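Local coordinates for ABC transporter substrate-binding protein (Bradyrhizobium japonicum, PDB 4I1D) that probably captures small solutes in the periplasm, perhaps aromatic acids or polyamines, for an ABC importer, and is seen here with D-malate, at residues 60-65 with 232-237; 121-126 with 223-228. All coordinates share one frame; numbering follows the deposited sequence.

Both contacts draw on the long strand 219-235, at points about 28 Å apart (centre to centre) and on opposite sides of the chain's centre. Contact 1 is buried sheet core: there the strand runs antiparallel to strand 59-63, and paired backbone hydrogen bonds do most of the work, with small and aliphatic side chains closing around them. Contact 2 is only partly buried. An earlier part of the same strand, interrupted by a turn, meets the start of helix 124-128, and there two side-chain amides and an indole N-H bind backbone groups. Its outer side even carries a sulfate ion, whereas contact 1 has its touching residues almost wholly enclosed.

Contact 1 of 2, residues 60-65 with 232-237; sequences VDTPTG and SLCILK
Ser232 and Thr62 pair across two antiparallel strands of the sheet, whose strand order 33-38, 4-9, 59-63, 219-235, 100-112 is that of a type II periplasmic binding protein, with 219-235 antiparallel to both 59-63 and 100-112. Backbone bonds run both ways between the two residues, Ser232 N to Thr62 O at 2.8 Å and Thr62 N to Ser232 O at 3.0 Å. The serine hydroxyl points to the place where strand 59-63 gives way to helix 64-72, and there Ser232 OG and Thr64 OG1 share a hydrogen bond of 2.7 Å; Thr64 OG1 also bonds Ser230. Two small hydroxyl residues suit such a corner. Leu233, in the non-hydrogen-bonded pair with Asp61, lays its CD2 methyl obliquely over Asp61 CB at 3.6 Å. It thus touches the aliphatic base of the aspartate, while OD2 is held by Tyr14 and Ser9 and OD1 by Thr231, three hydroxyls that would suit a buried carboxylate and probably its charge. Cys234 restores the hydrogen-bonded pattern with Val60: Val60 N reaches Cys234 O at 3.0 Å in a nearly straight bond (169° at the hydrogen). Its thiol, placed between the backbone N and the carbonyl carbon (chi1 56°), stands on the same face as Val60, and Cys234 SG lies 4.2 Å from Val60 CB, a slim apolar filler beside a branched residue favoured in strands. Beyond the strand's end Leu236 packs against Gln49 and Val50 of helix 43-51, and its CD1 presses tightly on Val60 CG2 at 3.4 Å.

Contact 2 of 2, residues 121-126 with 223-228; sequences PNSWVD and YNQGIL. With SO4 (sulfate ion), chain K.
Gln225 grips Trp124 twice, and this pair forms the tight heart of the contact. Gln225 OE1 accepts the backbone N-H of Trp124 at 2.9 Å, satisfying an amide in the first turn of helix 124-128 that has no acceptor earlier in the helix. Trp124 NE1 donates to the main-chain O of Gln225 at 2.7 Å, from above the carbonyl plane rather than on a lone pair. The two side chains slide past each other in opposite directions, amide and ring only 25° apart in plane. Ile227 CD1 approaches the ring obliquely, 4.2 Å from Trp124 CZ2. Ala149, Met152 and Ala153 of helix 146-153 and Leu109 of strand 100-112 pack against the Trp124 side chain, a large apolar ring fit for a buried place yet able to donate one bond. A leucine in its place would probably leave Gln225 O without its indole donor and open a gap against helix 146-153.

At the margin of this tight part Asn224, its CG anti to the backbone N (chi1 -166°), makes a firm polar link, ND2 to the carbonyl O of Asn122 at 2.8 Å, the acceptor lying in the amide plane. Looseness begins with the exposed side chain of Asn122, which crosses that of Asn224 at about a right angle and gives a weak hydrogen bond to a sulfate ion, Asn122 ND2 to O4 3.0 Å, probably acquired from the crystallisation liquor.

Ser123 OG accepts from Asp126 N at 3.2 Å, a capping bond. Gln225 (phi 63°) holds a left-handed position more often filled by glycine or asparagine. The helix N-terminus, capped by Ser123, thus sits against a type II beta turn from Tyr223 to Gly226.

Contact 1 of 2, residues 60-65 with 232-237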
# COMPACT_ATOMS: atom_id res chain seq x y z
N VAL A 60 -27.75 -26.59 8.52
CA VAL A 60 -27.36 -25.82 7.35
C VAL A 60 -27.60 -26.61 6.07
O VAL A 60 -27.26 -27.79 5.98
CB VAL A 60 -25.88 -25.41 7.43
CG1 VAL A 60 -25.43 -24.78 6.13
CG2 VAL A 60 -25.67 -24.45 8.60
N ASP A 61 -28.21 -25.95 5.10
CA ASP A 61 -28.42 -26.50 3.77
C ASP A 61 -27.35 -25.91 2.85
O ASP A 61 -27.33 -24.70 2.64
CB ASP A 61 -29.80 -26.10 3.28
CG ASP A 61 -29.98 -26.32 1.79
OD1 ASP A 61 -29.51 -27.37 1.30
OD2 ASP A 61 -30.58 -25.45 1.12
N THR A 62 -26.47 -26.75 2.32
CA THR A 62 -25.32 -26.26 1.57
C THR A 62 -24.88 -27.22 0.46
O THR A 62 -25.15 -28.43 0.54
CB THR A 62 -24.16 -25.99 2.55
OG1 THR A 62 -23.13 -25.23 1.90
CG2 THR A 62 -23.58 -27.30 3.06
N PRO A 63 -24.21 -26.71 -0.59
CA PRO A 63 -23.67 -27.62 -1.60
C PRO A 63 -22.92 -28.79 -0.97
O PRO A 63 -22.11 -28.63 -0.06
CB PRO A 63 -22.72 -26.73 -2.41
CG PRO A 63 -23.41 -25.39 -2.37
CD PRO A 63 -23.96 -25.30 -0.96
N THR A 64 -23.21 -29.97 -1.48
CA THR A 64 -22.83 -31.22 -0.86
C THR A 64 -21.32 -31.34 -0.62
O THR A 64 -20.89 -31.92 0.37
CB THR A 64 -23.37 -32.38 -1.73
OG1 THR A 64 -24.79 -32.25 -1.84
CG2 THR A 64 -23.04 -33.72 -1.13
N GLY A 65 -20.53 -30.77 -1.52
CA GLY A 65 -19.08 -30.87 -1.40
C GLY A 65 -18.53 -30.21 -0.15
O GLY A 65 -17.53 -30.65 0.40
N SER A 232 -27.06 -30.47 0.43
CA SER A 232 -27.35 -31.44 1.48
C SER A 232 -27.54 -30.74 2.83
O SER A 232 -27.05 -29.63 3.04
CB SER A 232 -26.22 -32.48 1.59
OG SER A 232 -26.07 -33.22 0.39
N LEU A 233 -28.25 -31.40 3.74
CA LEU A 233 -28.43 -30.90 5.09
C LEU A 233 -27.37 -31.52 6.00
O LEU A 233 -27.06 -32.71 5.86
CB LEU A 233 -29.81 -31.27 5.61
CG LEU A 233 -31.00 -30.81 4.77
CD1 LEU A 233 -32.28 -31.13 5.52
CD2 LEU A 233 -30.91 -29.32 4.48
N CYS A 234 -26.82 -30.71 6.90
CA CYS A 234 -25.86 -31.16 7.90
C CYS A 234 -26.10 -30.35 9.17
O CYS A 234 -26.79 -29.33 9.13
CB CYS A 234 -24.43 -30.95 7.43
SG CYS A 234 -24.09 -29.23 6.96
N ILE A 235 -25.51 -30.80 10.27
CA ILE A 235 -25.77 -30.22 11.58
C ILE A 235 -24.45 -29.75 12.14
O ILE A 235 -23.47 -30.49 12.08
CB ILE A 235 -26.36 -31.28 12.53
CG1 ILE A 235 -27.68 -31.81 11.97
CG2 ILE A 235 -26.53 -30.72 13.94
CD1 ILE A 235 -28.27 -32.96 12.80
N LEU A 236 -24.42 -28.53 12.67
CA LEU A 236 -23.16 -28.00 13.19
C LEU A 236 -22.68 -28.78 14.39
O LEU A 236 -23.47 -29.19 15.23
CB LEU A 236 -23.26 -26.50 13.52
CG LEU A 236 -23.09 -25.55 12.33
CD1 LEU A 236 -24.33 -25.56 11.50
CD2 LEU A 236 -22.78 -24.14 12.79
N LYS A 237 -21.37 -29.02 14.45
CA LYS A 237 -20.78 -29.61 15.64
C LYS A 237 -21.02 -28.65 16.81
O LYS A 237 -20.70 -27.46 16.73
CB LYS A 237 -19.28 -29.82 15.42
CG LYS A 237 -18.68 -30.96 16.23
CD LYS A 237 -19.25 -32.30 15.79
CE LYS A 237 -18.57 -33.45 16.50
NZ LYS A 237 -17.11 -33.53 16.17

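Contact 2 of 2, residues 121-126 with 223-228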
# COMPACT_ATOMS: atom_id res chain seq x y z
N PRO A 121 -28.20 -23.20 -29.58
CA PRO A 121 -27.09 -24.01 -29.09
C PRO A 121 -27.62 -25.07 -28.14
O PRO A 121 -28.59 -24.81 -27.43
CB PRO A 121 -26.21 -22.99 -28.36
CG PRO A 121 -27.11 -21.84 -28.05
CD PRO A 121 -28.06 -21.78 -29.21
N ASN A 122 -27.00 -26.24 -28.13
CA ASN A 122 -27.55 -27.40 -27.45
C ASN A 122 -26.49 -28.23 -26.72
O ASN A 122 -26.76 -29.34 -26.26
CB ASN A 122 -28.29 -28.28 -28.47
CG ASN A 122 -29.11 -29.36 -27.81
OD1 ASN A 122 -28.91 -30.56 -28.05
ND2 ASN A 122 -30.03 -28.95 -26.96
N SER A 123 -25.29 -27.68 -26.62
CA SER A 123 -24.18 -28.34 -25.95
C SER A 123 -23.10 -27.30 -25.67
O SER A 123 -23.15 -26.19 -26.20
CB SER A 123 -23.61 -29.44 -26.83
OG SER A 123 -22.98 -28.88 -27.98
N TRP A 124 -22.11 -27.65 -24.86
CA TRP A 124 -21.02 -26.72 -24.63
C TRP A 124 -20.17 -26.56 -25.90
O TRP A 124 -19.60 -25.51 -26.16
CB TRP A 124 -20.21 -27.10 -23.38
CG TRP A 124 -21.11 -27.13 -22.20
CD1 TRP A 124 -21.48 -28.21 -21.46
CD2 TRP A 124 -21.84 -26.01 -21.67
NE1 TRP A 124 -22.38 -27.84 -20.49
CE2 TRP A 124 -22.61 -26.49 -20.60
CE3 TRP A 124 -21.89 -24.65 -21.99
CZ2 TRP A 124 -23.43 -25.65 -19.83
CZ3 TRP A 124 -22.72 -23.82 -21.24
CH2 TRP A 124 -23.47 -24.33 -20.17
N VAL A 125 -20.15 -27.60 -26.73
CA VAL A 125 -19.49 -27.51 -28.03
C VAL A 125 -20.09 -26.34 -28.82
O VAL A 125 -19.37 -25.49 -29.34
CB VAL A 125 -19.63 -28.81 -28.82
CG1 VAL A 125 -18.80 -28.76 -30.11
CG2 VAL A 125 -19.21 -29.99 -27.95
N ASP A 126 -21.42 -26.28 -28.88
CA ASP A 126 -22.11 -25.17 -29.53
C ASP A 126 -21.73 -23.86 -28.86
O ASP A 126 -21.42 -22.88 -29.53
CB ASP A 126 -23.62 -25.36 -29.48
CG ASP A 126 -24.08 -26.57 -30.28
OD1 ASP A 126 -23.34 -27.02 -31.19
OD2 ASP A 126 -25.19 -27.08 -30.01
N TYR A 223 -31.32 -29.37 -20.80
CA TYR A 223 -30.61 -30.15 -19.80
C TYR A 223 -29.43 -30.88 -20.45
O TYR A 223 -28.54 -31.40 -19.77
CB TYR A 223 -31.54 -31.13 -19.08
CG TYR A 223 -32.35 -30.52 -17.95
CD1 TYR A 223 -31.72 -30.02 -16.80
CD2 TYR A 223 -33.73 -30.45 -18.02
CE1 TYR A 223 -32.45 -29.46 -15.77
CE2 TYR A 223 -34.48 -29.90 -16.98
CZ TYR A 223 -33.84 -29.41 -15.86
OH TYR A 223 -34.59 -28.86 -14.84
N ASN A 224 -29.41 -30.91 -21.78
CA ASN A 224 -28.31 -31.60 -22.46
C ASN A 224 -26.95 -31.05 -22.03
O ASN A 224 -26.70 -29.86 -22.13
CB ASN A 224 -28.45 -31.54 -23.97
CG ASN A 224 -27.52 -32.51 -24.67
OD1 ASN A 224 -27.40 -33.67 -24.26
ND2 ASN A 224 -26.84 -32.05 -25.72
N GLN A 225 -26.09 -31.94 -21.53
CA GLN A 225 -24.76 -31.55 -21.04
C GLN A 225 -24.82 -30.61 -19.85
O GLN A 225 -23.84 -29.92 -19.55
CB GLN A 225 -23.91 -30.95 -22.16
CG GLN A 225 -23.59 -31.93 -23.29
CD GLN A 225 -22.28 -31.60 -24.00
OE1 GLN A 225 -21.90 -30.44 -24.14
NE2 GLN A 225 -21.56 -32.64 -24.42
N GLY A 226 -25.97 -30.56 -19.18
CA GLY A 226 -26.08 -29.79 -17.96
C GLY A 226 -25.19 -30.41 -16.90
O GLY A 226 -24.84 -31.59 -17.00
N ILE A 227 -24.81 -29.63 -15.90
CA ILE A 227 -24.08 -30.16 -14.76
C ILE A 227 -25.05 -30.35 -13.57
O ILE A 227 -25.56 -29.37 -13.00
CB ILE A 227 -22.90 -29.27 -14.36
CG1 ILE A 227 -21.91 -29.12 -15.51
CG2 ILE A 227 -22.20 -29.85 -13.14
CD1 ILE A 227 -22.34 -28.12 -16.55
N LEU A 228 -25.30 -31.61 -13.23
CA LEU A 228 -26.28 -31.95 -12.19
C LEU A 228 -25.63 -31.90 -10.81
O LEU A 228 -24.64 -32.60 -10.55
CB LEU A 228 -26.88 -33.33 -12.45
CG LEU A 228 -27.91 -33.80 -11.43
CD1 LEU A 228 -29.03 -32.75 -11.24
CD2 LEU A 228 -28.48 -35.12 -11.88
S SO4 K . -33.22 -30.89 -25.47
O1 SO4 K . -34.43 -31.36 -26.13
O2 SO4 K . -33.48 -30.67 -24.04
O3 SO4 K . -32.16 -31.89 -25.64
O4 SO4 K . -32.83 -29.62 -26.08